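Local coordinates for T-lymphoma invasion and metastasis-inducing protein 1 (Homo sapiens, PDB 4K2P) that probably binds phosphoinositides and protein partners such as Par-3 through its PH and coiled-coil region, in signalling linked to tight junctions, at residues Lys130-Thr133 against Leu134-Leu137; Leu192-Phe195 against Arg196-Ala200. The protein carries 5 engineered substitutions. One frame throughout, in Å; residues are numbered along the deposited sequence.

Contact 1 (Lys130-Thr133 against Leu134-Leu137). With CA (calcium ion), chain F.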
ATOM      1  N   LYS A 130      -7.076 -16.110 -13.770  1.00 45.77           N
ATOM      2  CA  LYS A 130      -8.508 -15.887 -13.868  1.00 50.48           C
ATOM      3  C   LYS A 130      -8.813 -14.862 -14.956  1.00 50.80           C
ATOM      4  O   LYS A 130      -8.165 -13.823 -15.035  1.00 51.47           O
ATOM      5  CB  LYS A 130      -9.069 -15.422 -12.520  1.00 50.78           C
ATOM      6  CG  LYS A 130      -8.922 -16.457 -11.407  1.00 52.34           C
ATOM      7  CD  LYS A 130      -9.723 -17.707 -11.712  1.00 56.79           C
ATOM      8  CE  LYS A 130      -9.753 -18.663 -10.530  1.00 62.16           C
ATOM      9  NZ  LYS A 130      -8.573 -19.573 -10.508  1.00 66.30           N
ATOM     10  N   GLU A 131      -9.807 -15.172 -15.784  1.00 50.94           N
ATOM     11  CA  GLU A 131     -10.265 -14.270 -16.834  1.00 49.23           C
ATOM     12  C   GLU A 131     -11.100 -13.146 -16.239  1.00 47.25           C
ATOM     13  O   GLU A 131     -11.084 -12.029 -16.740  1.00 50.85           O
ATOM     14  CB  GLU A 131     -11.083 -15.029 -17.881  1.00 53.78           C
ATOM     15  CG  GLU A 131     -10.268 -15.710 -18.972  1.00 58.74           C
ATOM     16  CD  GLU A 131      -9.866 -14.749 -20.083  1.00 61.90           C
ATOM     17  OE1 GLU A 131      -9.004 -13.880 -19.853  1.00 58.37           O
ATOM     18  OE2 GLU A 131     -10.429 -14.857 -21.193  1.00 68.29           O
ATOM     19  N   ASP A 132     -11.828 -13.451 -15.167  1.00 45.48           N
ATOM     20  CA  ASP A 132     -12.708 -12.482 -14.526  1.00 44.12           C
ATOM     21  C   ASP A 132     -11.996 -11.766 -13.379  1.00 39.80           C
ATOM     22  O   ASP A 132     -11.979 -12.255 -12.250  1.00 38.53           O
ATOM     23  CB  ASP A 132     -13.957 -13.179 -13.990  1.00 52.60           C
ATOM     24  CG  ASP A 132     -15.052 -12.201 -13.593  1.00 57.70           C
ATOM     25  OD1 ASP A 132     -14.780 -10.992 -13.460  1.00 55.13           O
ATOM     26  OD2 ASP A 132     -16.182 -12.664 -13.347  1.00 65.48           O
ATOM     27  N   THR A 133     -11.426 -10.603 -13.661  1.00 39.29           N
ATOM     28  CA  THR A 133     -10.658  -9.891 -12.651  1.00 35.69           C
ATOM     29  C   THR A 133     -11.568  -9.441 -11.500  1.00 34.27           C
ATOM     30  O   THR A 133     -11.212  -9.585 -10.333  1.00 31.13           O
ATOM     31  CB  THR A 133      -9.930  -8.676 -13.252  1.00 33.77           C
ATOM     32  OG1 THR A 133      -9.007  -9.126 -14.249  1.00 36.62           O
ATOM     33  CG2 THR A 133      -9.162  -7.913 -12.175  1.00 31.38           C
ATOM     34  N   LEU A 134     -12.737  -8.907 -11.839  1.00 35.62           N
ATOM     35  CA  LEU A 134     -13.692  -8.434 -10.837  1.00 37.58           C
ATOM     36  C   LEU A 134     -14.134  -9.541  -9.882  1.00 37.11           C
ATOM     37  O   LEU A 134     -14.140  -9.356  -8.668  1.00 36.19           O
ATOM     38  CB  LEU A 134     -14.916  -7.830 -11.523  1.00 44.83           C
ATOM     39  CG  LEU A 134     -15.375  -6.492 -10.949  1.00 49.96           C
ATOM     40  CD1 LEU A 134     -14.418  -5.389 -11.377  1.00 50.70           C
ATOM     41  CD2 LEU A 134     -16.801  -6.173 -11.369  1.00 56.69           C
ATOM     42  N   ARG A 135     -14.511 -10.688 -10.431  1.00 39.13           N
ATOM     43  CA  ARG A 135     -14.930 -11.822  -9.616  1.00 42.49           C
ATOM     44  C   ARG A 135     -13.817 -12.302  -8.707  1.00 38.94           C
ATOM     45  O   ARG A 135     -14.062 -12.659  -7.560  1.00 38.61           O
ATOM     46  CB  ARG A 135     -15.411 -12.964 -10.507  1.00 50.59           C
ATOM     47  CG  ARG A 135     -15.666 -14.279  -9.778  1.00 56.42           C
ATOM     48  CD  ARG A 135     -16.339 -15.264 -10.715  1.00 64.10           C
ATOM     49  NE  ARG A 135     -17.592 -14.714 -11.224  1.00 66.63           N
ATOM     50  CZ  ARG A 135     -18.770 -14.840 -10.616  1.00 69.59           C
ATOM     51  NH1 ARG A 135     -18.884 -15.544  -9.496  1.00 70.45           N
ATOM     52  NH2 ARG A 135     -19.849 -14.289 -11.149  1.00 72.17           N
ATOM     53  N   LEU A 136     -12.590 -12.307  -9.216  1.00 38.50           N
ATOM     54  CA  LEU A 136     -11.464 -12.762  -8.419  1.00 37.03           C
ATOM     55  C   LEU A 136     -11.240 -11.836  -7.232  1.00 34.00           C
ATOM     56  O   LEU A 136     -10.964 -12.305  -6.132  1.00 32.17           O
ATOM     57  CB  LEU A 136     -10.190 -12.846  -9.262  1.00 38.63           C
ATOM     58  CG  LEU A 136      -8.922 -13.126  -8.444  1.00 37.06           C
ATOM     59  CD1 LEU A 136      -8.980 -14.496  -7.778  1.00 39.04           C
ATOM     60  CD2 LEU A 136      -7.694 -13.015  -9.324  1.00 39.84           C
ATOM     61  N   LEU A 137     -11.359 -10.529  -7.453  1.00 31.66           N
ATOM     62  CA  LEU A 137     -11.141  -9.556  -6.384  1.00 29.46           C
ATOM     63  C   LEU A 137     -12.153  -9.744  -5.261  1.00 30.59           C
ATOM     64  O   LEU A 137     -11.791  -9.728  -4.089  1.00 30.09           O
ATOM     65  CB  LEU A 137     -11.232  -8.126  -6.918  1.00 27.82           C
ATOM     66  CG  LEU A 137     -10.088  -7.619  -7.790  1.00 29.00           C
ATOM     67  CD1 LEU A 137     -10.382  -6.192  -8.225  1.00 27.98           C
ATOM     68  CD2 LEU A 137      -8.748  -7.702  -7.075  1.00 29.74           C
TER
HETATM   69 CA    CA F1002     -11.932 -10.615 -18.299  1.00 46.92          CA
HETATM   70  O   HOH W   1     -13.792  -8.913 -14.873  1.00 51.11           O
HETATM   71  O   HOH W   2      -9.609 -10.442 -18.199  1.00 25.72           O
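Asp132 is the N-cap residue of helix 133-161, and its carboxylate grips both the backbone N and the side chain of Arg135. With CG anti to the backbone N (chi1 -167°), that carboxylate is folded back over the first turn. Its OD1 accepts from Arg135 N at 3.1 Å, a nearly straight bond (172°) that reaches the oxygen from above the carboxylate plane. Water 1 also donates to Asp132 OD1, at 2.7 Å, and accepts from Leu134 N, so a second amide is served through solvent. Asp132 OD2 forms a salt bridge with Arg135 NE at 3.3 Å; it lies at the guanidinium edge, the two flat groups turned 64° apart. In the loop before the cap, Glu131 O binds a calcium ion at 2.3 Å, with water 2 as another ligand. Thr133 O accepts from Leu137 N at 3.0 Å and has Leu137 CG 3.4 Å away, while the threonine side chain packs on Ala121 and Ala125 of helix 106-128. Leu136 N bonds to Asp132 O at 3.1 Å. The Leu136 side chain, CG anti to its own N, points back toward the loop and crosses Lys130 at about a right angle, Lys130 CG to Leu136 CD1 4.1 Å, with Val124 and His128 beside it. Replacing Asp132 by an alanine would probably leave Arg135 N without its cap and the arginine without its charged mate, free to turn. The carboxylate would also be expected to interact favourably with the helix dipole, so charge and hydrogen bonding are likely to act together in fixing where the helix begins.

Contact 2 (Leu192-Phe195 against Arg196-Ala200)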
ATOM      1  N   LEU A 192      -7.145  -6.483   2.772  1.00 24.15           N
ATOM      2  CA  LEU A 192      -8.558  -6.267   2.491  1.00 23.72           C
ATOM      3  C   LEU A 192      -8.809  -4.852   1.968  1.00 25.23           C
ATOM      4  O   LEU A 192      -9.584  -4.652   1.037  1.00 28.47           O
ATOM      5  CB  LEU A 192      -9.376  -6.518   3.757  1.00 22.83           C
ATOM      6  CG  LEU A 192     -10.886  -6.304   3.674  1.00 24.51           C
ATOM      7  CD1 LEU A 192     -11.492  -7.125   2.564  1.00 28.05           C
ATOM      8  CD2 LEU A 192     -11.525  -6.644   5.006  1.00 25.65           C
ATOM      9  N   PHE A 193      -8.161  -3.878   2.590  1.00 24.06           N
ATOM     10  CA  PHE A 193      -8.268  -2.478   2.183  1.00 26.21           C
ATOM     11  C   PHE A 193      -7.722  -2.333   0.768  1.00 26.95           C
ATOM     12  O   PHE A 193      -8.301  -1.649  -0.074  1.00 28.50           O
ATOM     13  CB  PHE A 193      -7.506  -1.590   3.176  1.00 24.08           C
ATOM     14  CG  PHE A 193      -7.491  -0.124   2.827  1.00 23.31           C
ATOM     15  CD1 PHE A 193      -6.477   0.407   2.050  1.00 23.77           C
ATOM     16  CD2 PHE A 193      -8.457   0.727   3.323  1.00 24.24           C
ATOM     17  CE1 PHE A 193      -6.450   1.750   1.743  1.00 25.42           C
ATOM     18  CE2 PHE A 193      -8.437   2.072   3.026  1.00 25.18           C
ATOM     19  CZ  PHE A 193      -7.429   2.588   2.236  1.00 25.95           C
ATOM     20  N   ARG A 194      -6.613  -3.016   0.514  1.00 25.03           N
ATOM     21  CA  ARG A 194      -5.938  -2.958  -0.768  1.00 25.24           C
ATOM     22  C   ARG A 194      -6.814  -3.540  -1.877  1.00 25.61           C
ATOM     23  O   ARG A 194      -6.952  -2.940  -2.944  1.00 26.19           O
ATOM     24  CB  ARG A 194      -4.605  -3.695  -0.690  1.00 26.06           C
ATOM     25  CG  ARG A 194      -3.801  -3.642  -1.972  1.00 29.48           C
ATOM     26  CD  ARG A 194      -2.330  -3.918  -1.727  1.00 31.88           C
ATOM     27  NE  ARG A 194      -2.092  -5.241  -1.148  1.00 33.53           N
ATOM     28  CZ  ARG A 194      -2.084  -6.377  -1.838  1.00 34.12           C
ATOM     29  NH1 ARG A 194      -2.335  -6.372  -3.138  1.00 33.58           N
ATOM     30  NH2 ARG A 194      -1.849  -7.530  -1.223  1.00 36.52           N
ATOM     31  N   PHE A 195      -7.413  -4.700  -1.630  1.00 25.36           N
ATOM     32  CA  PHE A 195      -8.263  -5.320  -2.634  1.00 27.63           C
ATOM     33  C   PHE A 195      -9.504  -4.478  -2.848  1.00 28.20           C
ATOM     34  O   PHE A 195     -10.020  -4.408  -3.957  1.00 27.53           O
ATOM     35  CB  PHE A 195      -8.633  -6.754  -2.250  1.00 29.76           C
ATOM     36  CG  PHE A 195      -7.530  -7.743  -2.495  1.00 34.93           C
ATOM     37  CD1 PHE A 195      -7.142  -8.050  -3.784  1.00 40.22           C
ATOM     38  CD2 PHE A 195      -6.883  -8.366  -1.446  1.00 38.26           C
ATOM     39  CE1 PHE A 195      -6.126  -8.958  -4.023  1.00 43.26           C
ATOM     40  CE2 PHE A 195      -5.862  -9.276  -1.684  1.00 41.27           C
ATOM     41  CZ  PHE A 195      -5.487  -9.567  -2.974  1.00 43.09           C
ATOM     42  N   ARG A 196      -9.974  -3.819  -1.795  1.00 28.21           N
ATOM     43  CA  ARG A 196     -11.128  -2.940  -1.926  1.00 29.18           C
ATOM     44  C   ARG A 196     -10.777  -1.694  -2.733  1.00 29.59           C
ATOM     45  O   ARG A 196     -11.636  -1.104  -3.387  1.00 30.76           O
ATOM     46  CB  ARG A 196     -11.666  -2.554  -0.554  1.00 29.05           C
ATOM     47  CG  ARG A 196     -12.537  -3.624   0.060  1.00 31.03           C
ATOM     48  CD  ARG A 196     -13.002  -3.250   1.449  1.00 34.21           C
ATOM     49  NE  ARG A 196     -13.904  -4.267   1.981  1.00 40.50           N
ATOM     50  CZ  ARG A 196     -14.103  -4.506   3.272  1.00 43.57           C
ATOM     51  NH1 ARG A 196     -13.446  -3.815   4.195  1.00 43.15           N
ATOM     52  NH2 ARG A 196     -14.959  -5.451   3.638  1.00 46.15           N
ATOM     53  N   CYS A 197      -9.518  -1.290  -2.683  1.00 26.78           N
ATOM     54  CA  CYS A 197      -9.065  -0.187  -3.510  1.00 27.69           C
ATOM     55  C   CYS A 197      -9.085  -0.607  -4.974  1.00 29.05           C
ATOM     56  O   CYS A 197      -9.537   0.147  -5.841  1.00 31.08           O
ATOM     57  CB  CYS A 197      -7.659   0.259  -3.113  1.00 27.58           C
ATOM     58  SG  CYS A 197      -7.584   1.283  -1.640  1.00 29.34           S
ATOM     59  N   TYR A 198      -8.585  -1.810  -5.244  1.00 28.50           N
ATOM     60  CA  TYR A 198      -8.517  -2.330  -6.613  1.00 29.42           C
ATOM     61  C   TYR A 198      -9.908  -2.472  -7.195  1.00 30.74           C
ATOM     62  O   TYR A 198     -10.167  -2.113  -8.342  1.00 31.64           O
ATOM     63  CB  TYR A 198      -7.825  -3.691  -6.650  1.00 29.95           C
ATOM     64  CG  TYR A 198      -6.385  -3.703  -6.205  1.00 29.05           C
ATOM     65  CD1 TYR A 198      -5.696  -2.524  -5.917  1.00 27.45           C
ATOM     66  CD2 TYR A 198      -5.711  -4.903  -6.071  1.00 28.98           C
ATOM     67  CE1 TYR A 198      -4.371  -2.559  -5.513  1.00 26.78           C
ATOM     68  CE2 TYR A 198      -4.408  -4.947  -5.674  1.00 29.02           C
ATOM     69  CZ  TYR A 198      -3.738  -3.778  -5.387  1.00 26.90           C
ATOM     70  OH  TYR A 198      -2.426  -3.860  -4.994  1.00 26.57           O
ATOM     71  N   LEU A 199     -10.808  -3.007  -6.383  1.00 30.73           N
ATOM     72  CA  LEU A 199     -12.168  -3.265  -6.820  1.00 34.89           C
ATOM     73  C   LEU A 199     -12.878  -1.954  -7.102  1.00 36.15           C
ATOM     74  O   LEU A 199     -13.607  -1.836  -8.079  1.00 36.25           O
ATOM     75  CB  LEU A 199     -12.936  -4.068  -5.771  1.00 35.91           C
ATOM     76  CG  LEU A 199     -14.375  -4.433  -6.144  1.00 41.61           C
ATOM     77  CD1 LEU A 199     -14.425  -5.282  -7.410  1.00 47.81           C
ATOM     78  CD2 LEU A 199     -15.051  -5.151  -4.999  1.00 40.28           C
ATOM     79  N   ALA A 200     -12.661  -0.969  -6.235  1.00 36.57           N
ATOM     80  CA  ALA A 200     -13.309   0.328  -6.380  1.00 40.11           C
ATOM     81  C   ALA A 200     -12.846   1.001  -7.664  1.00 40.74           C
ATOM     82  O   ALA A 200     -13.627   1.642  -8.368  1.00 42.17           O
ATOM     83  CB  ALA A 200     -13.013   1.202  -5.181  1.00 40.67           C
TER
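Helix 168-203 of the CC-Ex region carries this contact over little more than two turns, where residues three or four apart pair along its sides. On one side, Arg194 NH1 donates to Tyr198 OH at 3.1 Å and 162°, the hydroxyl lying in the guanidinium plane, while the phenol oxygen also bonds to Ser74 O. Arg194 CG, anti to the backbone N (chi1 -178°), lies 3.4 Å from Tyr198 CZ, and a bend at chi3 then turns the guanidinium so that NH1 meets the hydroxyl; NH2 forms a salt bridge with Asp191. Arg194 O sits over one face of the Tyr198 ring, toward the rim, and also accepts from Tyr198 N. The Phe195 and Tyr198 rings meet obliquely, planes 77° apart, with Phe195 CD1 4.1 Å from Tyr198 CD2. A second side pairs Phe193 with Cys197: SG stands 4.2 Å from the Phe193 ring centroid, an oblique sulfur-aromatic contact. On a third side, Leu192 lies over one face of the Arg196 guanidinium, toward the rim, its CD2 3.5 Å from Arg196 NH1, and Arg196 NH2 continues to a salt bridge with Glu145. These i to i+3 and i to i+4 pairs belong to a CC-Ex helix wedged between its antiparallel partner, helix 133-161, and the PH domain's helix 106-128 and strand 75-78.

In the fold
Contact 1 opens helix 133-161 and contact 2 lies late in helix 168-203, the next helix of the chain, so the two come in series. Their centres are 13 Å apart, and the helices touch directly: Leu137 CD2 packs on Phe195 CD1 at 3.7 Å, and Leu134 CG on Leu199 CD1 at 3.9 Å. The start of one helix is thus set beside the end of the other, as expected of an antiparallel coiled-coil hairpin. Helix 106-128 borders both, receiving Thr133 and Leu136 from contact 1 and Phe195, Cys197 and Tyr198 from contact 2. Contact 2 further reaches strand 75-78, so together they join the coiled coil to the PH domain.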